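Local coordinates for cyclopropane mycolic acid synthase 1 (Mycobacterium tuberculosis, PDB 1KPH), which converts a double bond at the distal position of an alpha mycolic acid into a cyclopropane ring, using S-adenosyl-L-methionine as the methylene donor, at residues S152-L157 with N218-T223; R180-S185 with I275-V280. All blocks are in the same frame, centred on the assembly; numbering follows the deposited sequence.

Contact 1 (S152-L157 with N218-T223); sequences SLAHRL and NGFTVT
Asn218 OD1 accepts a hydrogen bond of 3.0 Å from a water, and the same oxygen lies 3.6 Å from Ser152 CB. The water also reaches Ser152 OG, but that bond is long and weak. The amide's other end is held as well: Asn218 ND2 bonds Cys214 O and Asp148 OD2, which fixes the rotation of the group. Next to it, the backbone oxygen Asn218 O sits over one face of the His155 imidazole, 3.2 Å from CD2. Gly219 O lies at the edge of that ring, near its plane. With chi1 at -169°, His155 CG lies opposite the backbone N, which carries the imidazole out beside both carbonyls. His155 also makes a T-shaped pair with Phe220. The imidazole edge points at the phenyl face, with the centroids 5.0 Å apart and the planes at 76°. His155 CD2 stands over the centre of the phenyl ring. At its edge the phenyl ring meets Ala154 C, and Phe220 CZ comes 3.4 Å from His155 CA. Gly219, with positive phi, is the C-prime residue of a Schellman motif. It ends helix 208-217 and turns the chain toward edge strand 221-227, beside helix 147-157 of the Rossmann-like methyltransferase fold.

Contact 2 (R180-S185 with I275-V280); sequences RGLPMS and IGYIDV
A Schellman motif closes helix 256-275, with Gly276 as its C-prime residue, and the chain then turns into strand 278-286. From this turn Tyr277 reaches the loop between helices 174-177 and 186-199. Its CG lies beside the backbone N and opposite the carbonyl carbon (chi1 -71°), which sends the ring out to the loop, hydroxyl first, to meet its backbone at about a right angle. Tyr277 OH donates a hydrogen bond to Pro183 O. The modelled distance of 2.4 Å is very short, so its exact length is doubtful. Pro183 O lies at the ring edge, near the ring plane. Leu182 runs alongside the ring in the opposite direction. Its CB is 3.2 Å from Tyr277 CE2, and its CD1 is 3.4 Å from Tyr277 CD2. Met184 adds a Met-aromatic contact: SD is 4.6 Å from the Tyr277 ring centroid and 46° off the ring normal, an oblique approach. The sulfur also meets the end of Ile275, with Met184 SD 3.3 Å from Ile275 CD1, as modelled a tight contact. Outside the two segments, Phe188 makes an edge-to-face pair with the Tyr277 ring. The tyrosine is buried, so the Pro183 carbonyl, though at an uncertain distance, gives the polar end of an otherwise apolar contact an acceptor.

Overall arrangement
Contacts 1 and 2 lie far apart in one chain, with centres 30 Å apart and nearest atoms about 12 Å apart. They do not touch. They share the mixed sheet: contact 1 leads into strand 221-227 and contact 2 into its antiparallel neighbour, 278-286. Along the sequence their segments alternate. Contact 1 lies toward the cofactor: the Ala154 side chain is about 12 Å from bound S-adenosyl-L-homocysteine. Contact 2 lies nearer the didecyl-dimethyl-ammonium, whose pocket is consistent with a lipid site. The Tyr277 side chain is about 8 Å from didecyl-dimethyl-ammonium and about 10 Å from that of Cys269, the active-site residue inferred by similarity. Ile278 touches the didecyl-dimethyl-ammonium, and Val280 belongs to the carbonate pocket.

Contact 1 (S152-L157 with N218-T223)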
loop_
_atom_site.group_PDB
_atom_site.type_symbol
_atom_site.label_atom_id
_atom_site.label_comp_id
_atom_site.label_asym_id
_atom_site.label_seq_id
_atom_site.Cartn_x
_atom_site.Cartn_y
_atom_site.Cartn_z
ATOM N N SER A 152 17.873 -1.598 4.216
ATOM C CA SER A 152 18.955 -2.171 5.002
ATOM C C SER A 152 18.355 -3.268 5.878
ATOM O O SER A 152 18.856 -4.391 5.919
ATOM C CB SER A 152 19.607 -1.096 5.880
ATOM O OG SER A 152 20.638 -1.645 6.686
ATOM N N LEU A 153 17.269 -2.929 6.569
ATOM C CA LEU A 153 16.581 -3.875 7.443
ATOM C C LEU A 153 16.036 -5.043 6.635
ATOM O O LEU A 153 16.196 -6.204 7.015
ATOM C CB LEU A 153 15.427 -3.184 8.178
ATOM C CG LEU A 153 14.534 -4.075 9.052
ATOM C CD1 LEU A 153 15.362 -4.727 10.150
ATOM C CD2 LEU A 153 13.411 -3.246 9.654
ATOM N N ALA A 154 15.385 -4.727 5.520
ATOM C CA ALA A 154 14.813 -5.749 4.655
ATOM C C ALA A 154 15.873 -6.770 4.250
ATOM O O ALA A 154 15.650 -7.976 4.334
ATOM C CB ALA A 154 14.212 -5.101 3.414
ATOM N N HIS A 155 17.030 -6.285 3.820
ATOM C CA HIS A 155 18.103 -7.172 3.396
ATOM C C HIS A 155 18.651 -7.981 4.566
ATOM O O HIS A 155 19.035 -9.139 4.408
ATOM C CB HIS A 155 19.224 -6.359 2.742
ATOM C CG HIS A 155 20.252 -7.195 2.046
ATOM N ND1 HIS A 155 21.258 -7.854 2.719
ATOM C CD2 HIS A 155 20.417 -7.496 0.736
ATOM C CE1 HIS A 155 21.999 -8.524 1.853
ATOM N NE2 HIS A 155 21.509 -8.324 0.643
ATOM N N ARG A 156 18.674 -7.371 5.746
ATOM C CA ARG A 156 19.185 -8.043 6.936
ATOM C C ARG A 156 18.255 -9.142 7.459
ATOM O O ARG A 156 18.718 -10.182 7.926
ATOM C CB ARG A 156 19.447 -7.014 8.042
ATOM C CG ARG A 156 20.006 -7.613 9.326
ATOM C CD ARG A 156 20.371 -6.536 10.336
ATOM N NE ARG A 156 19.236 -5.678 10.663
ATOM C CZ ARG A 156 19.290 -4.667 11.525
ATOM N NH1 ARG A 156 20.428 -4.389 12.151
ATOM N NH2 ARG A 156 18.213 -3.927 11.755
ATOM N N LEU A 157 16.949 -8.919 7.365
ATOM C CA LEU A 157 15.976 -9.893 7.860
ATOM C C LEU A 157 15.707 -11.075 6.927
ATOM O O LEU A 157 15.211 -12.112 7.367
ATOM C CB LEU A 157 14.651 -9.191 8.179
ATOM C CG LEU A 157 14.707 -8.026 9.173
ATOM C CD1 LEU A 157 13.297 -7.551 9.469
ATOM C CD2 LEU A 157 15.397 -8.462 10.461
ATOM N N ASN A 218 21.740 -1.263 -1.069
ATOM C CA ASN A 218 21.600 -2.115 0.101
ATOM C C ASN A 218 21.719 -3.599 -0.207
ATOM O O ASN A 218 21.309 -4.446 0.590
ATOM C CB ASN A 218 20.284 -1.810 0.814
ATOM C CG ASN A 218 20.360 -0.539 1.638
ATOM O OD1 ASN A 218 21.062 -0.486 2.647
ATOM N ND2 ASN A 218 19.650 0.496 1.206
ATOM N N GLY A 219 22.279 -3.908 -1.374
ATOM C CA GLY A 219 22.494 -5.292 -1.751
ATOM C C GLY A 219 21.432 -6.035 -2.533
ATOM O O GLY A 219 21.588 -7.233 -2.773
ATOM N N PHE A 220 20.362 -5.357 -2.937
ATOM C CA PHE A 220 19.312 -6.025 -3.696
ATOM C C PHE A 220 19.483 -5.895 -5.199
ATOM O O PHE A 220 20.112 -4.959 -5.696
ATOM C CB PHE A 220 17.931 -5.471 -3.343
ATOM C CG PHE A 220 17.434 -5.873 -1.994
ATOM C CD1 PHE A 220 17.464 -4.976 -0.932
ATOM C CD2 PHE A 220 16.907 -7.142 -1.789
ATOM C CE1 PHE A 220 16.974 -5.338 0.317
ATOM C CE2 PHE A 220 16.416 -7.515 -0.547
ATOM C CZ PHE A 220 16.449 -6.611 0.510
ATOM N N THR A 221 18.900 -6.850 -5.911
ATOM C CA THR A 221 18.911 -6.868 -7.362
ATOM C C THR A 221 17.449 -6.837 -7.795
ATOM O O THR A 221 16.713 -7.806 -7.594
ATOM C CB THR A 221 19.571 -8.146 -7.904
ATOM O OG1 THR A 221 20.986 -8.089 -7.672
ATOM C CG2 THR A 221 19.307 -8.292 -9.392
ATOM N N VAL A 222 17.027 -5.714 -8.366
ATOM C CA VAL A 222 15.652 -5.562 -8.825
ATOM C C VAL A 222 15.494 -6.320 -10.139
ATOM O O VAL A 222 15.885 -5.831 -11.196
ATOM C CB VAL A 222 15.318 -4.073 -9.040
ATOM C CG1 VAL A 222 13.852 -3.910 -9.421
ATOM C CG2 VAL A 222 15.642 -3.293 -7.780
ATOM N N THR A 223 14.917 -7.515 -10.064
ATOM C CA THR A 223 14.734 -8.358 -11.243
ATOM C C THR A 223 13.523 -8.030 -12.109
ATOM O O THR A 223 13.395 -8.558 -13.214
ATOM C CB THR A 223 14.680 -9.844 -10.839
ATOM O OG1 THR A 223 13.677 -10.035 -9.831
ATOM C CG2 THR A 223 16.035 -10.287 -10.289
HETATM O O HOH W 1 22.084 -2.989 3.912
#

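Contact 2 (R180-S185 with I275-V280)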
loop_
_atom_site.group_PDB
_atom_site.type_symbol
_atom_site.label_atom_id
_atom_site.label_comp_id
_atom_site.label_asym_id
_atom_site.label_seq_id
_atom_site.Cartn_x
_atom_site.Cartn_y
_atom_site.Cartn_z
ATOM N N ARG A 180 7.896 16.508 -19.941
ATOM C CA ARG A 180 7.122 15.345 -20.366
ATOM C C ARG A 180 5.960 15.815 -21.233
ATOM O O ARG A 180 5.087 15.029 -21.601
ATOM C CB ARG A 180 6.575 14.601 -19.145
ATOM C CG ARG A 180 7.635 14.147 -18.154
ATOM C CD ARG A 180 8.175 12.763 -18.480
ATOM N NE ARG A 180 7.143 11.736 -18.349
ATOM C CZ ARG A 180 7.391 10.433 -18.233
ATOM N NH1 ARG A 180 8.642 9.988 -18.227
ATOM N NH2 ARG A 180 6.387 9.574 -18.121
ATOM N N GLY A 181 5.956 17.105 -21.554
ATOM C CA GLY A 181 4.888 17.660 -22.364
ATOM C C GLY A 181 3.586 17.582 -21.597
ATOM O O GLY A 181 2.509 17.452 -22.179
ATOM N N LEU A 182 3.695 17.663 -20.275
ATOM C CA LEU A 182 2.536 17.590 -19.399
ATOM C C LEU A 182 2.152 18.966 -18.864
ATOM O O LEU A 182 2.899 19.575 -18.098
ATOM C CB LEU A 182 2.831 16.646 -18.231
ATOM C CG LEU A 182 3.179 15.201 -18.599
ATOM C CD1 LEU A 182 3.603 14.441 -17.352
ATOM C CD2 LEU A 182 1.981 14.531 -19.259
ATOM N N PRO A 183 0.975 19.473 -19.263
ATOM C CA PRO A 183 0.504 20.785 -18.810
ATOM C C PRO A 183 0.161 20.744 -17.324
ATOM O O PRO A 183 0.733 19.954 -16.573
ATOM C CB PRO A 183 -0.726 21.021 -19.680
ATOM C CG PRO A 183 -1.274 19.638 -19.842
ATOM C CD PRO A 183 -0.026 18.832 -20.137
ATOM N N MET A 184 -0.765 21.600 -16.904
ATOM C CA MET A 184 -1.192 21.639 -15.509
ATOM C C MET A 184 -0.041 21.980 -14.565
ATOM O O MET A 184 0.066 23.115 -14.101
ATOM C CB MET A 184 -1.799 20.288 -15.135
ATOM C CG MET A 184 -2.840 19.815 -16.136
ATOM S SD MET A 184 -3.232 18.067 -15.979
ATOM C CE MET A 184 -4.639 18.147 -14.846
ATOM N N SER A 185 0.812 20.992 -14.290
ATOM C CA SER A 185 1.968 21.157 -13.406
ATOM C C SER A 185 1.596 21.858 -12.103
ATOM O O SER A 185 1.476 21.214 -11.062
ATOM C CB SER A 185 3.083 21.933 -14.121
ATOM O OG SER A 185 2.642 23.212 -14.546
ATOM N N ILE A 275 -3.793 10.744 -16.572
ATOM C CA ILE A 275 -2.916 11.575 -17.396
ATOM C C ILE A 275 -1.440 11.169 -17.327
ATOM O O ILE A 275 -0.637 11.584 -18.163
ATOM C CB ILE A 275 -3.055 13.071 -17.023
ATOM C CG1 ILE A 275 -2.242 13.927 -17.995
ATOM C CG2 ILE A 275 -2.596 13.304 -15.595
ATOM C CD1 ILE A 275 -2.465 15.414 -17.840
ATOM N N GLY A 276 -1.081 10.370 -16.326
ATOM C CA GLY A 276 0.291 9.910 -16.216
ATOM C C GLY A 276 1.280 10.665 -15.344
ATOM O O GLY A 276 2.481 10.413 -15.442
ATOM N N TYR A 277 0.813 11.576 -14.496
ATOM C CA TYR A 277 1.740 12.311 -13.637
ATOM C C TYR A 277 2.267 11.416 -12.525
ATOM O O TYR A 277 3.324 11.677 -11.959
ATOM C CB TYR A 277 1.081 13.556 -13.034
ATOM C CG TYR A 277 0.824 14.653 -14.041
ATOM C CD1 TYR A 277 0.596 15.969 -13.632
ATOM C CD2 TYR A 277 0.792 14.375 -15.407
ATOM C CE1 TYR A 277 0.342 16.978 -14.564
ATOM C CE2 TYR A 277 0.540 15.369 -16.340
ATOM C CZ TYR A 277 0.315 16.665 -15.917
ATOM O OH TYR A 277 0.060 17.636 -16.859
ATOM N N ILE A 278 1.519 10.365 -12.211
ATOM C CA ILE A 278 1.939 9.422 -11.183
ATOM C C ILE A 278 1.788 8.003 -11.703
ATOM O O ILE A 278 0.989 7.738 -12.601
ATOM C CB ILE A 278 1.132 9.598 -9.878
ATOM C CG1 ILE A 278 -0.366 9.585 -10.174
ATOM C CG2 ILE A 278 1.543 10.899 -9.193
ATOM C CD1 ILE A 278 -1.221 9.858 -8.953
ATOM N N ASP A 279 2.572 7.095 -11.134
ATOM C CA ASP A 279 2.584 5.699 -11.549
ATOM C C ASP A 279 2.560 4.837 -10.285
ATOM O O ASP A 279 2.603 5.357 -9.168
ATOM C CB ASP A 279 3.875 5.446 -12.350
ATOM C CG ASP A 279 3.845 4.155 -13.161
ATOM O OD1 ASP A 279 2.888 3.366 -13.045
ATOM O OD2 ASP A 279 4.810 3.933 -13.927
ATOM N N VAL A 280 2.464 3.527 -10.464
ATOM C CA VAL A 280 2.474 2.595 -9.340
ATOM C C VAL A 280 3.202 1.362 -9.860
ATOM O O VAL A 280 2.873 0.831 -10.923
ATOM C CB VAL A 280 1.036 2.242 -8.853
ATOM C CG1 VAL A 280 0.221 1.629 -9.975
ATOM C CG2 VAL A 280 1.115 1.294 -7.663
#